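Local structure of lectin-related NK cell receptor LY49L1 (Mus musculus, 3G8K) at residues D49-L54 against M101-T106; G30-C35 against A77-G82; L56-D61 against I118-K123. The protein is a natural killer cell receptor of the Ly49 family, whose C-type lectin-like domain, the part described here, probably recognises MHC class I molecules. The protein carries 1 engineered substitution. All coordinates share one frame; numbering follows the deposited sequence.

The three contacts tie the two helices of the C-type lectin-like domain to its strands and loops. Contacts 1 and 3 share helix 48-57, lie with centres about 8 Å apart and touch through K105, whose NZ probably donates hydrogen bonds to the carbonyl oxygens of L56 and V58. Contact 2 uses the other helix, 28-37, on the opposite side of the chain's centre. Contact 1 is buried and purely leucine; contact 3 is partly buried, a looser mixture of apolar branches and a carboxylate at the exposed end; contact 2 lies at the surface, where a lysine covers an isoleucine. Disulfides C31-C119 and C35-C121 join the helix of contact 2 to the strand of contact 3.

Contact 1: D49-L54 against M101-T106; sequences DELKFL and MLLSKT
L103 reaches out from strand 100-104 and meets helix 48-57 with both of its methyl branches, each on a different leucine. Its CD1 touches CD1 of L51 at 3.8 Å, the two side chains lying antiparallel alongside each other. The other branch is used against L54: L103 CD2 rests 3.7 Å from L54 CB and close to L54 CD1 as well, and here the side chains stand roughly perpendicular. CB of L103 already points at the helix; with CG anti to the backbone N (chi1 -173°), the fork is set to send CD1 to L51 and CD2 to L54. L51 and L54 stand three residues apart, so they share one side of the helix and receive the two prongs together. Leucine suits all three places, since a branched, flexible end can fill the gap between helix and strand without bringing a polar atom into it. L108 of the neighbouring strand 108-111 also touches L51 and L103, while I65 packs on L103 and L43 on L54. On another side of the helix, F53 packs on Y10 of the second subunit. L103 and L54 are buried and L51 lies nearer the surface, at the edge of the aliphatic core where the second helix of a C-type lectin-like domain packs against its central sheet.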
ATOM      1  N   ASP A  49      -7.821  12.780   7.895  1.00 26.21           N
ATOM      2  CA  ASP A  49      -7.221  11.475   8.274  1.00 28.88           C
ATOM      3  C   ASP A  49      -6.864  10.651   7.055  1.00 27.63           C
ATOM      4  O   ASP A  49      -5.763  10.064   6.967  1.00 28.01           O
ATOM      5  CB  ASP A  49      -8.191  10.663   9.156  1.00 29.99           C
ATOM      6  CG  ASP A  49      -7.555   9.406   9.784  1.00 37.77           C
ATOM      7  OD1 ASP A  49      -6.640   9.573  10.634  1.00 44.81           O
ATOM      8  OD2 ASP A  49      -7.992   8.244   9.482  1.00 43.80           O
ATOM      9  N   GLU A  50      -7.798  10.615   6.111  1.00 27.16           N
ATOM     10  CA  GLU A  50      -7.641   9.802   4.889  1.00 26.46           C
ATOM     11  C   GLU A  50      -6.581  10.365   3.935  1.00 25.16           C
ATOM     12  O   GLU A  50      -5.655   9.687   3.557  1.00 25.18           O
ATOM     13  CB  GLU A  50      -9.004   9.582   4.221  1.00 27.43           C
ATOM     14  CG  GLU A  50      -8.902   8.779   2.953  1.00 26.42           C
ATOM     15  CD  GLU A  50     -10.224   8.688   2.245  1.00 28.00           C
ATOM     16  OE1 GLU A  50     -10.323   7.940   1.271  1.00 23.05           O
ATOM     17  OE2 GLU A  50     -11.162   9.357   2.689  1.00 25.24           O
ATOM     18  N   LEU A  51      -6.697  11.649   3.634  1.00 26.79           N
ATOM     19  CA  LEU A  51      -5.639  12.410   3.025  1.00 26.40           C
ATOM     20  C   LEU A  51      -4.236  12.209   3.637  1.00 27.35           C
ATOM     21  O   LEU A  51      -3.266  12.025   2.875  1.00 24.34           O
ATOM     22  CB  LEU A  51      -5.978  13.906   2.985  1.00 26.09           C
ATOM     23  CG  LEU A  51      -5.002  14.727   2.115  1.00 26.30           C
ATOM     24  CD1 LEU A  51      -4.889  14.355   0.610  1.00 22.91           C
ATOM     25  CD2 LEU A  51      -5.274  16.142   2.341  1.00 22.51           C
ATOM     26  N   LYS A  52      -4.114  12.290   4.978  1.00 28.54           N
ATOM     27  CA  LYS A  52      -2.814  12.008   5.667  1.00 30.09           C
ATOM     28  C   LYS A  52      -2.234  10.668   5.299  1.00 30.98           C
ATOM     29  O   LYS A  52      -1.056  10.569   4.880  1.00 32.90           O
ATOM     30  CB  LYS A  52      -2.971  12.121   7.169  1.00 30.82           C
ATOM     31  CG  LYS A  52      -2.939  13.564   7.654  1.00 32.27           C
ATOM     32  CD  LYS A  52      -3.563  13.648   9.094  1.00 41.44           C
ATOM     33  CE  LYS A  52      -3.222  14.998   9.785  1.00 42.18           C
ATOM     34  NZ  LYS A  52      -3.711  16.132   8.931  1.00 42.01           N
ATOM     35  N   PHE A  53      -3.059   9.628   5.389  1.00 31.34           N
ATOM     36  CA  PHE A  53      -2.671   8.301   4.975  1.00 30.63           C
ATOM     37  C   PHE A  53      -2.271   8.179   3.487  1.00 31.53           C
ATOM     38  O   PHE A  53      -1.213   7.608   3.161  1.00 30.71           O
ATOM     39  CB  PHE A  53      -3.750   7.276   5.321  1.00 32.07           C
ATOM     40  CG  PHE A  53      -3.704   6.067   4.406  1.00 35.16           C
ATOM     41  CD1 PHE A  53      -2.697   5.088   4.584  1.00 37.26           C
ATOM     42  CD2 PHE A  53      -4.627   5.926   3.343  1.00 34.29           C
ATOM     43  CE1 PHE A  53      -2.596   3.982   3.723  1.00 38.14           C
ATOM     44  CE2 PHE A  53      -4.523   4.840   2.462  1.00 39.79           C
ATOM     45  CZ  PHE A  53      -3.514   3.842   2.660  1.00 38.73           C
ATOM     46  N   LEU A  54      -3.071   8.706   2.562  1.00 30.31           N
ATOM     47  CA  LEU A  54      -2.697   8.513   1.163  1.00 29.47           C
ATOM     48  C   LEU A  54      -1.368   9.158   0.854  1.00 30.22           C
ATOM     49  O   LEU A  54      -0.591   8.597   0.117  1.00 30.40           O
ATOM     50  CB  LEU A  54      -3.775   8.972   0.180  1.00 28.76           C
ATOM     51  CG  LEU A  54      -4.965   8.028   0.024  1.00 24.88           C
ATOM     52  CD1 LEU A  54      -6.211   8.902  -0.315  1.00 25.32           C
ATOM     53  CD2 LEU A  54      -4.629   6.995  -1.041  1.00 28.05           C
ATOM     54  N   MET A 101      -8.509  18.233  -9.767  1.00 23.15           N
ATOM     55  CA  MET A 101      -7.555  18.046  -8.676  1.00 21.22           C
ATOM     56  C   MET A 101      -6.683  16.738  -8.836  1.00 23.12           C
ATOM     57  O   MET A 101      -7.151  15.718  -9.319  1.00 20.15           O
ATOM     58  CB  MET A 101      -8.289  18.241  -7.316  1.00 25.72           C
ATOM     59  CG  MET A 101      -7.466  18.667  -6.085  1.00 18.99           C
ATOM     60  SD  MET A 101      -6.950  20.324  -6.196  1.00 23.97           S
ATOM     61  CE  MET A 101      -8.406  21.193  -5.610  1.00 19.31           C
ATOM     62  N   LEU A 102      -5.408  16.842  -8.513  1.00 20.38           N
ATOM     63  CA  LEU A 102      -4.524  15.735  -8.288  1.00 23.02           C
ATOM     64  C   LEU A 102      -4.137  15.677  -6.824  1.00 21.48           C
ATOM     65  O   LEU A 102      -4.069  16.707  -6.172  1.00 19.82           O
ATOM     66  CB  LEU A 102      -3.153  15.940  -8.931  1.00 22.53           C
ATOM     67  CG  LEU A 102      -3.008  16.297 -10.357  1.00 25.43           C
ATOM     68  CD1 LEU A 102      -1.761  17.158 -10.359  1.00 24.78           C
ATOM     69  CD2 LEU A 102      -2.722  14.920 -11.007  1.00 29.16           C
ATOM     70  N   LEU A 103      -3.845  14.448  -6.430  1.00 21.58           N
ATOM     71  CA  LEU A 103      -3.085  14.032  -5.261  1.00 23.45           C
ATOM     72  C   LEU A 103      -1.593  13.836  -5.597  1.00 25.82           C
ATOM     73  O   LEU A 103      -1.240  13.073  -6.530  1.00 25.63           O
ATOM     74  CB  LEU A 103      -3.625  12.653  -4.805  1.00 20.42           C
ATOM     75  CG  LEU A 103      -3.113  12.019  -3.471  1.00 23.02           C
ATOM     76  CD1 LEU A 103      -2.946  13.113  -2.366  1.00 24.74           C
ATOM     77  CD2 LEU A 103      -4.036  10.867  -3.016  1.00 23.88           C
ATOM     78  N   SER A 104      -0.724  14.500  -4.837  1.00 28.79           N
ATOM     79  CA  SER A 104       0.707  14.092  -4.720  1.00 31.33           C
ATOM     80  C   SER A 104       1.026  13.796  -3.256  1.00 33.10           C
ATOM     81  O   SER A 104       0.214  14.116  -2.365  1.00 32.66           O
ATOM     82  CB  SER A 104       1.655  15.156  -5.308  1.00 30.44           C
ATOM     83  OG  SER A 104       1.637  16.396  -4.643  1.00 33.46           O
ATOM     84  N   LYS A 105       2.178  13.184  -2.987  1.00 34.37           N
ATOM     85  CA  LYS A 105       2.679  13.070  -1.605  1.00 35.31           C
ATOM     86  C   LYS A 105       2.715  14.357  -0.801  1.00 34.39           C
ATOM     87  O   LYS A 105       2.642  14.364   0.452  1.00 34.53           O
ATOM     88  CB  LYS A 105       4.087  12.468  -1.601  1.00 35.91           C
ATOM     89  CG  LYS A 105       4.148  11.130  -2.332  1.00 38.35           C
ATOM     90  CD  LYS A 105       5.341  10.390  -1.867  1.00 41.43           C
ATOM     91  CE  LYS A 105       5.179   9.982  -0.449  1.00 43.06           C
ATOM     92  NZ  LYS A 105       4.224   8.851  -0.300  1.00 41.88           N
ATOM     93  N   THR A 106       2.823  15.472  -1.495  1.00 34.57           N
ATOM     94  CA  THR A 106       2.982  16.703  -0.757  1.00 33.56           C
ATOM     95  C   THR A 106       1.653  17.482  -0.487  1.00 34.57           C
ATOM     96  O   THR A 106       1.518  18.088   0.587  1.00 32.98           O
ATOM     97  CB  THR A 106       4.254  17.516  -1.252  1.00 33.99           C
ATOM     98  OG1 THR A 106       4.044  18.919  -1.168  1.00 35.52           O
ATOM     99  CG2 THR A 106       4.642  17.186  -2.712  1.00 31.71           C
TER

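Contact 2: G30-C35 against A77-G82; sequences GCKQTC and AWINNG
K32 leans out of helix 28-37 toward I79, beside strand 75-78, and most of its length serves as hydrocarbon. From CB, directed at the opposite segment, the chain turns so that CG stands 3.9 Å from I79 CD1. The bend at chi2 (-135°) lifts CD off, so that it arches away between two touching atoms, and lets CE come back down on I79. CE rests against both branches of the isoleucine, 3.8 Å from I79 CD1 and equally far from I79 CG2. The two side chains point in opposing senses as they pass. At the tip, NZ comes within 3.9 Å of N80 OD1, too long for a hydrogen bond but consistent with a weak electrostatic attraction. Lysine fits such a border because its methylenes can shield an apolar neighbour while the ammonium stays near polar groups. N80 has left-handed helical angles (phi 55°, psi 42°), which asparagine adopts more readily than most residues other than glycine. Deeper in, L42 touches both K32 and I79, and W28 of the same helix packs on I79. The K32-I79 contact is thus local surface packing, beside a helix that C31 and C35, one turn apart, anchor to strand 118-124. A first helix pinned to the last strand by a disulfide is a hallmark of the C-type lectin-like fold.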
ATOM      1  N   GLY A  30     -10.763  10.737 -18.905  1.00 25.07           N
ATOM      2  CA  GLY A  30     -10.503   9.400 -19.254  1.00 25.34           C
ATOM      3  C   GLY A  30     -10.277   8.455 -18.110  1.00 26.61           C
ATOM      4  O   GLY A  30     -10.455   7.257 -18.288  1.00 26.98           O
ATOM      5  N   CYS A  31      -9.838   9.006 -16.964  1.00 26.25           N
ATOM      6  CA  CYS A  31      -9.604   8.324 -15.717  1.00 23.94           C
ATOM      7  C   CYS A  31     -10.943   8.126 -15.046  1.00 23.80           C
ATOM      8  O   CYS A  31     -11.193   7.119 -14.387  1.00 21.21           O
ATOM      9  CB  CYS A  31      -8.722   9.198 -14.762  1.00 23.96           C
ATOM     10  SG  CYS A  31      -6.972   9.025 -14.928  1.00 24.48           S
ATOM     11  N   LYS A  32     -11.753   9.150 -15.111  1.00 24.93           N
ATOM     12  CA  LYS A  32     -13.065   9.076 -14.504  1.00 26.64           C
ATOM     13  C   LYS A  32     -13.798   7.925 -15.190  1.00 27.34           C
ATOM     14  O   LYS A  32     -14.342   7.021 -14.508  1.00 26.32           O
ATOM     15  CB  LYS A  32     -13.804  10.394 -14.630  1.00 27.22           C
ATOM     16  CG  LYS A  32     -15.050  10.369 -13.840  1.00 28.73           C
ATOM     17  CD  LYS A  32     -16.209  10.927 -14.581  1.00 28.81           C
ATOM     18  CE  LYS A  32     -17.220  11.284 -13.512  1.00 31.71           C
ATOM     19  NZ  LYS A  32     -18.566  11.505 -14.020  1.00 34.33           N
ATOM     20  N   GLN A  33     -13.762   7.911 -16.522  1.00 27.82           N
ATOM     21  CA  GLN A  33     -14.402   6.808 -17.188  1.00 30.57           C
ATOM     22  C   GLN A  33     -13.756   5.414 -17.062  1.00 29.88           C
ATOM     23  O   GLN A  33     -14.466   4.430 -17.007  1.00 30.11           O
ATOM     24  CB  GLN A  33     -14.831   7.180 -18.617  1.00 31.87           C
ATOM     25  CG  GLN A  33     -16.321   7.714 -18.628  1.00 37.86           C
ATOM     26  CD  GLN A  33     -17.315   6.836 -19.415  1.00 44.43           C
ATOM     27  OE1 GLN A  33     -16.981   5.718 -19.861  1.00 48.33           O
ATOM     28  NE2 GLN A  33     -18.535   7.362 -19.629  1.00 44.83           N
ATOM     29  N   THR A  34     -12.431   5.334 -16.971  1.00 30.50           N
ATOM     30  CA  THR A  34     -11.737   4.065 -16.679  1.00 29.63           C
ATOM     31  C   THR A  34     -12.054   3.528 -15.278  1.00 29.28           C
ATOM     32  O   THR A  34     -12.391   2.374 -15.123  1.00 28.63           O
ATOM     33  CB  THR A  34     -10.245   4.199 -16.837  1.00 31.03           C
ATOM     34  OG1 THR A  34      -9.968   4.596 -18.183  1.00 28.99           O
ATOM     35  CG2 THR A  34      -9.530   2.893 -16.543  1.00 29.83           C
ATOM     36  N   CYS A  35     -11.996   4.353 -14.243  1.00 30.33           N
ATOM     37  CA  CYS A  35     -12.456   3.864 -12.950  1.00 29.71           C
ATOM     38  C   CYS A  35     -13.850   3.232 -13.129  1.00 30.50           C
ATOM     39  O   CYS A  35     -14.118   2.132 -12.643  1.00 31.31           O
ATOM     40  CB  CYS A  35     -12.443   4.995 -11.906  1.00 30.00           C
ATOM     41  SG  CYS A  35     -10.731   5.559 -11.556  1.00 26.91           S
ATOM     42  N   ALA A  77     -16.072  20.385  -6.577  1.00 28.18           N
ATOM     43  CA  ALA A  77     -17.038  19.374  -6.206  1.00 27.82           C
ATOM     44  C   ALA A  77     -16.567  17.947  -6.457  1.00 27.22           C
ATOM     45  O   ALA A  77     -15.947  17.673  -7.499  1.00 25.38           O
ATOM     46  CB  ALA A  77     -18.392  19.634  -6.854  1.00 27.93           C
ATOM     47  N   TRP A  78     -16.799  17.052  -5.481  1.00 25.76           N
ATOM     48  CA  TRP A  78     -16.463  15.610  -5.660  1.00 26.50           C
ATOM     49  C   TRP A  78     -17.413  15.044  -6.736  1.00 28.58           C
ATOM     50  O   TRP A  78     -18.559  15.455  -6.828  1.00 29.55           O
ATOM     51  CB  TRP A  78     -16.523  14.850  -4.299  1.00 22.88           C
ATOM     52  CG  TRP A  78     -15.443  15.379  -3.262  1.00 20.04           C
ATOM     53  CD1 TRP A  78     -15.662  16.224  -2.175  1.00 15.76           C
ATOM     54  CD2 TRP A  78     -14.038  15.086  -3.269  1.00 14.51           C
ATOM     55  NE1 TRP A  78     -14.460  16.510  -1.548  1.00 18.66           N
ATOM     56  CE2 TRP A  78     -13.450  15.784  -2.197  1.00 18.18           C
ATOM     57  CE3 TRP A  78     -13.205  14.298  -4.137  1.00 15.38           C
ATOM     58  CZ2 TRP A  78     -12.069  15.717  -1.921  1.00 15.20           C
ATOM     59  CZ3 TRP A  78     -11.830  14.251  -3.838  1.00 15.79           C
ATOM     60  CH2 TRP A  78     -11.283  14.941  -2.763  1.00 18.62           C
ATOM     61  N   ILE A  79     -16.947  14.165  -7.607  1.00 32.43           N
ATOM     62  CA  ILE A  79     -17.847  13.613  -8.640  1.00 33.72           C
ATOM     63  C   ILE A  79     -19.135  12.956  -8.095  1.00 35.92           C
ATOM     64  O   ILE A  79     -19.178  12.428  -6.956  1.00 37.59           O
ATOM     65  CB  ILE A  79     -17.121  12.689  -9.692  1.00 34.14           C
ATOM     66  CG1 ILE A  79     -16.407  11.519  -9.034  1.00 33.53           C
ATOM     67  CG2 ILE A  79     -16.184  13.517 -10.563  1.00 36.48           C
ATOM     68  CD1 ILE A  79     -15.828  10.548 -10.035  1.00 31.94           C
ATOM     69  N   ASN A  80     -20.189  13.061  -8.898  1.00 36.71           N
ATOM     70  CA  ASN A  80     -21.521  12.554  -8.589  1.00 37.97           C
ATOM     71  C   ASN A  80     -22.057  13.089  -7.276  1.00 38.06           C
ATOM     72  O   ASN A  80     -22.648  12.340  -6.481  1.00 38.27           O
ATOM     73  CB  ASN A  80     -21.572  11.014  -8.619  1.00 38.10           C
ATOM     74  CG  ASN A  80     -20.994  10.418  -9.927  1.00 40.91           C
ATOM     75  OD1 ASN A  80     -20.937  11.057 -11.007  1.00 41.75           O
ATOM     76  ND2 ASN A  80     -20.573   9.165  -9.826  1.00 44.78           N
ATOM     77  N   ASN A  81     -21.845  14.376  -7.046  1.00 37.96           N
ATOM     78  CA  ASN A  81     -22.323  15.028  -5.823  1.00 37.74           C
ATOM     79  C   ASN A  81     -21.845  14.328  -4.557  1.00 36.34           C
ATOM     80  O   ASN A  81     -22.623  14.211  -3.599  1.00 37.21           O
ATOM     81  CB  ASN A  81     -23.872  15.023  -5.813  1.00 39.71           C
ATOM     82  CG  ASN A  81     -24.470  15.598  -7.093  1.00 43.51           C
ATOM     83  OD1 ASN A  81     -25.087  14.866  -7.922  1.00 48.24           O
ATOM     84  ND2 ASN A  81     -24.253  16.899  -7.292  1.00 46.96           N
ATOM     85  N   GLY A  82     -20.610  13.825  -4.535  1.00 34.02           N
ATOM     86  CA  GLY A  82     -20.176  12.881  -3.478  1.00 31.02           C
ATOM     87  C   GLY A  82     -19.945  13.693  -2.223  1.00 30.39           C
ATOM     88  O   GLY A  82     -19.365  14.743  -2.316  1.00 29.77           O
TER

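Contact 3: L56-D61 against I118-K123; sequences LLVPSD and ICICGK
Where helix 48-57 ends, V58 is the first residue to abandon helical angles (phi -67°, psi 141°), and the chain runs on in an extended path to D61 beside strand 118-124. The backbones stay well apart: CA of D61 is 7.9 Å from CA of I118, and CA of V58 is 9.6 Å from CA of I120, so side chains must bridge the gap. V58 and I120 do this with apolar ends, V58 CG1 lying 4.5 Å from I120 CD1. The isoleucine is fully extended, with CG1 anti to the backbone N (chi1 178°), which brings its end methyl toward the valine. At the exposed end, the side chains of D61 and I118 are set nearly square to each other, and D61 OD2 passes 4.1 Å from I118 CG1. A water links the same two residues, donating a weak hydrogen bond to D61 OD1 (3.4 Å) and accepting a weak one from I118 N (3.3 Å). Beta-branching suits I120 to its extended strand; valine is a compact apolar residue for the buried helix exit, and aspartate suits the exposed end. With one loose apolar touch and a weak water bridge, the direct chemistry implies modest attraction, to which Y63, touching V58, I118 and I120, adds packing.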
ATOM      1  N   LEU A  56       1.100   9.612   2.836  1.00 35.40           N
ATOM      2  CA  LEU A  56       2.005   8.619   3.449  1.00 36.73           C
ATOM      3  C   LEU A  56       2.279   7.361   2.564  1.00 37.81           C
ATOM      4  O   LEU A  56       3.443   7.047   2.202  1.00 37.52           O
ATOM      5  CB  LEU A  56       1.354   8.237   4.750  1.00 37.53           C
ATOM      6  CG  LEU A  56       2.023   8.060   6.097  1.00 41.58           C
ATOM      7  CD1 LEU A  56       2.297   6.549   6.258  1.00 44.42           C
ATOM      8  CD2 LEU A  56       3.271   9.019   6.313  1.00 45.45           C
ATOM      9  N   LEU A  57       1.203   6.700   2.135  1.00 39.19           N
ATOM     10  CA  LEU A  57       1.261   5.437   1.421  1.00 40.43           C
ATOM     11  C   LEU A  57       1.389   5.385  -0.083  1.00 40.69           C
ATOM     12  O   LEU A  57       1.865   4.374  -0.572  1.00 41.61           O
ATOM     13  CB  LEU A  57       0.057   4.591   1.792  1.00 41.85           C
ATOM     14  CG  LEU A  57       0.363   3.333   2.605  1.00 47.03           C
ATOM     15  CD1 LEU A  57       1.693   2.602   2.100  1.00 51.17           C
ATOM     16  CD2 LEU A  57       0.434   3.633   4.137  1.00 47.36           C
ATOM     17  N   VAL A  58       0.924   6.388  -0.845  1.00 40.70           N
ATOM     18  CA  VAL A  58       1.008   6.302  -2.334  1.00 38.82           C
ATOM     19  C   VAL A  58       2.468   6.350  -2.817  1.00 39.11           C
ATOM     20  O   VAL A  58       3.236   7.104  -2.239  1.00 39.04           O
ATOM     21  CB  VAL A  58       0.187   7.421  -3.033  1.00 38.98           C
ATOM     22  CG1 VAL A  58      -1.258   7.185  -2.886  1.00 36.80           C
ATOM     23  CG2 VAL A  58       0.577   8.864  -2.561  1.00 38.13           C
ATOM     24  N   PRO A  59       2.878   5.560  -3.872  1.00 37.95           N
ATOM     25  CA  PRO A  59       4.185   5.819  -4.465  1.00 37.91           C
ATOM     26  C   PRO A  59       4.308   7.252  -4.947  1.00 38.12           C
ATOM     27  O   PRO A  59       3.307   7.827  -5.308  1.00 40.15           O
ATOM     28  CB  PRO A  59       4.217   4.870  -5.680  1.00 37.56           C
ATOM     29  CG  PRO A  59       3.338   3.792  -5.342  1.00 37.64           C
ATOM     30  CD  PRO A  59       2.221   4.411  -4.512  1.00 38.14           C
ATOM     31  N   SER A  60       5.507   7.839  -4.936  1.00 38.09           N
ATOM     32  CA  SER A  60       5.693   9.269  -5.266  1.00 37.24           C
ATOM     33  C   SER A  60       5.316   9.540  -6.708  1.00 36.78           C
ATOM     34  O   SER A  60       5.996   9.061  -7.623  1.00 38.24           O
ATOM     35  CB  SER A  60       7.164   9.714  -5.051  1.00 37.66           C
ATOM     36  OG  SER A  60       7.400  10.985  -5.642  1.00 37.94           O
ATOM     37  N   ASP A  61       4.239  10.290  -6.921  1.00 34.73           N
ATOM     38  CA  ASP A  61       3.805  10.646  -8.257  1.00 32.82           C
ATOM     39  C   ASP A  61       2.622  11.515  -8.036  1.00 31.03           C
ATOM     40  O   ASP A  61       2.328  11.890  -6.868  1.00 30.56           O
ATOM     41  CB  ASP A  61       3.507   9.418  -9.185  1.00 34.35           C
ATOM     42  CG  ASP A  61       3.783   9.711 -10.646  1.00 35.61           C
ATOM     43  OD1 ASP A  61       3.891  10.923 -10.960  1.00 37.94           O
ATOM     44  OD2 ASP A  61       3.931   8.778 -11.499  1.00 40.13           O
ATOM     45  N   ILE A 118      -1.591   9.437 -13.423  1.00 23.58           N
ATOM     46  CA  ILE A 118      -2.061   8.134 -12.916  1.00 23.46           C
ATOM     47  C   ILE A 118      -3.470   8.312 -12.341  1.00 24.27           C
ATOM     48  O   ILE A 118      -3.683   9.204 -11.578  1.00 24.38           O
ATOM     49  CB  ILE A 118      -1.106   7.512 -11.890  1.00 25.56           C
ATOM     50  CG1 ILE A 118       0.308   7.245 -12.496  1.00 26.83           C
ATOM     51  CG2 ILE A 118      -1.655   6.121 -11.344  1.00 24.79           C
ATOM     52  CD1 ILE A 118       0.241   6.388 -13.759  1.00 32.90           C
ATOM     53  N   CYS A 119      -4.406   7.451 -12.716  1.00 24.17           N
ATOM     54  CA  CYS A 119      -5.734   7.380 -12.033  1.00 25.45           C
ATOM     55  C   CYS A 119      -5.667   6.599 -10.730  1.00 24.67           C
ATOM     56  O   CYS A 119      -5.177   5.472 -10.668  1.00 24.12           O
ATOM     57  CB  CYS A 119      -6.847   6.783 -12.953  1.00 22.93           C
ATOM     58  SG  CYS A 119      -6.620   7.046 -14.743  1.00 26.37           S
ATOM     59  N   ILE A 120      -6.129   7.220  -9.644  1.00 25.71           N
ATOM     60  CA  ILE A 120      -6.400   6.415  -8.482  1.00 25.37           C
ATOM     61  C   ILE A 120      -7.931   6.345  -8.342  1.00 26.14           C
ATOM     62  O   ILE A 120      -8.628   7.407  -8.234  1.00 25.21           O
ATOM     63  CB  ILE A 120      -5.673   6.872  -7.220  1.00 25.99           C
ATOM     64  CG1 ILE A 120      -6.040   5.998  -6.032  1.00 24.12           C
ATOM     65  CG2 ILE A 120      -5.985   8.344  -6.871  1.00 28.75           C
ATOM     66  CD1 ILE A 120      -5.258   6.426  -4.769  1.00 28.21           C
ATOM     67  N   CYS A 121      -8.422   5.097  -8.452  1.00 25.14           N
ATOM     68  CA  CYS A 121      -9.832   4.718  -8.284  1.00 25.01           C
ATOM     69  C   CYS A 121     -10.129   4.221  -6.863  1.00 24.06           C
ATOM     70  O   CYS A 121      -9.420   3.418  -6.345  1.00 25.45           O
ATOM     71  CB  CYS A 121     -10.156   3.591  -9.218  1.00 24.19           C
ATOM     72  SG  CYS A 121      -9.681   3.921 -10.948  1.00 26.73           S
ATOM     73  N   GLY A 122     -11.156   4.701  -6.197  1.00 25.94           N
ATOM     74  CA  GLY A 122     -11.497   4.058  -4.924  1.00 24.64           C
ATOM     75  C   GLY A 122     -12.777   3.228  -5.009  1.00 24.03           C
ATOM     76  O   GLY A 122     -13.636   3.466  -5.865  1.00 25.15           O
ATOM     77  N   LYS A 123     -12.892   2.261  -4.116  1.00 25.46           N
ATOM     78  CA  LYS A 123     -14.072   1.430  -3.884  1.00 26.09           C
ATOM     79  C   LYS A 123     -14.112   1.018  -2.402  1.00 25.46           C
ATOM     80  O   LYS A 123     -13.187   0.431  -1.889  1.00 24.12           O
ATOM     81  CB  LYS A 123     -14.128   0.190  -4.785  1.00 27.85           C
ATOM     82  CG  LYS A 123     -15.531  -0.555  -4.785  1.00 25.24           C
ATOM     83  CD  LYS A 123     -15.432  -1.843  -5.624  1.00 28.42           C
ATOM     84  CE  LYS A 123     -16.692  -2.689  -5.643  1.00 32.99           C
ATOM     85  NZ  LYS A 123     -16.325  -4.054  -6.194  1.00 37.12           N
TER
HETATM   86  O   HOH W   1       1.442  10.762 -13.348  1.00 39.82           O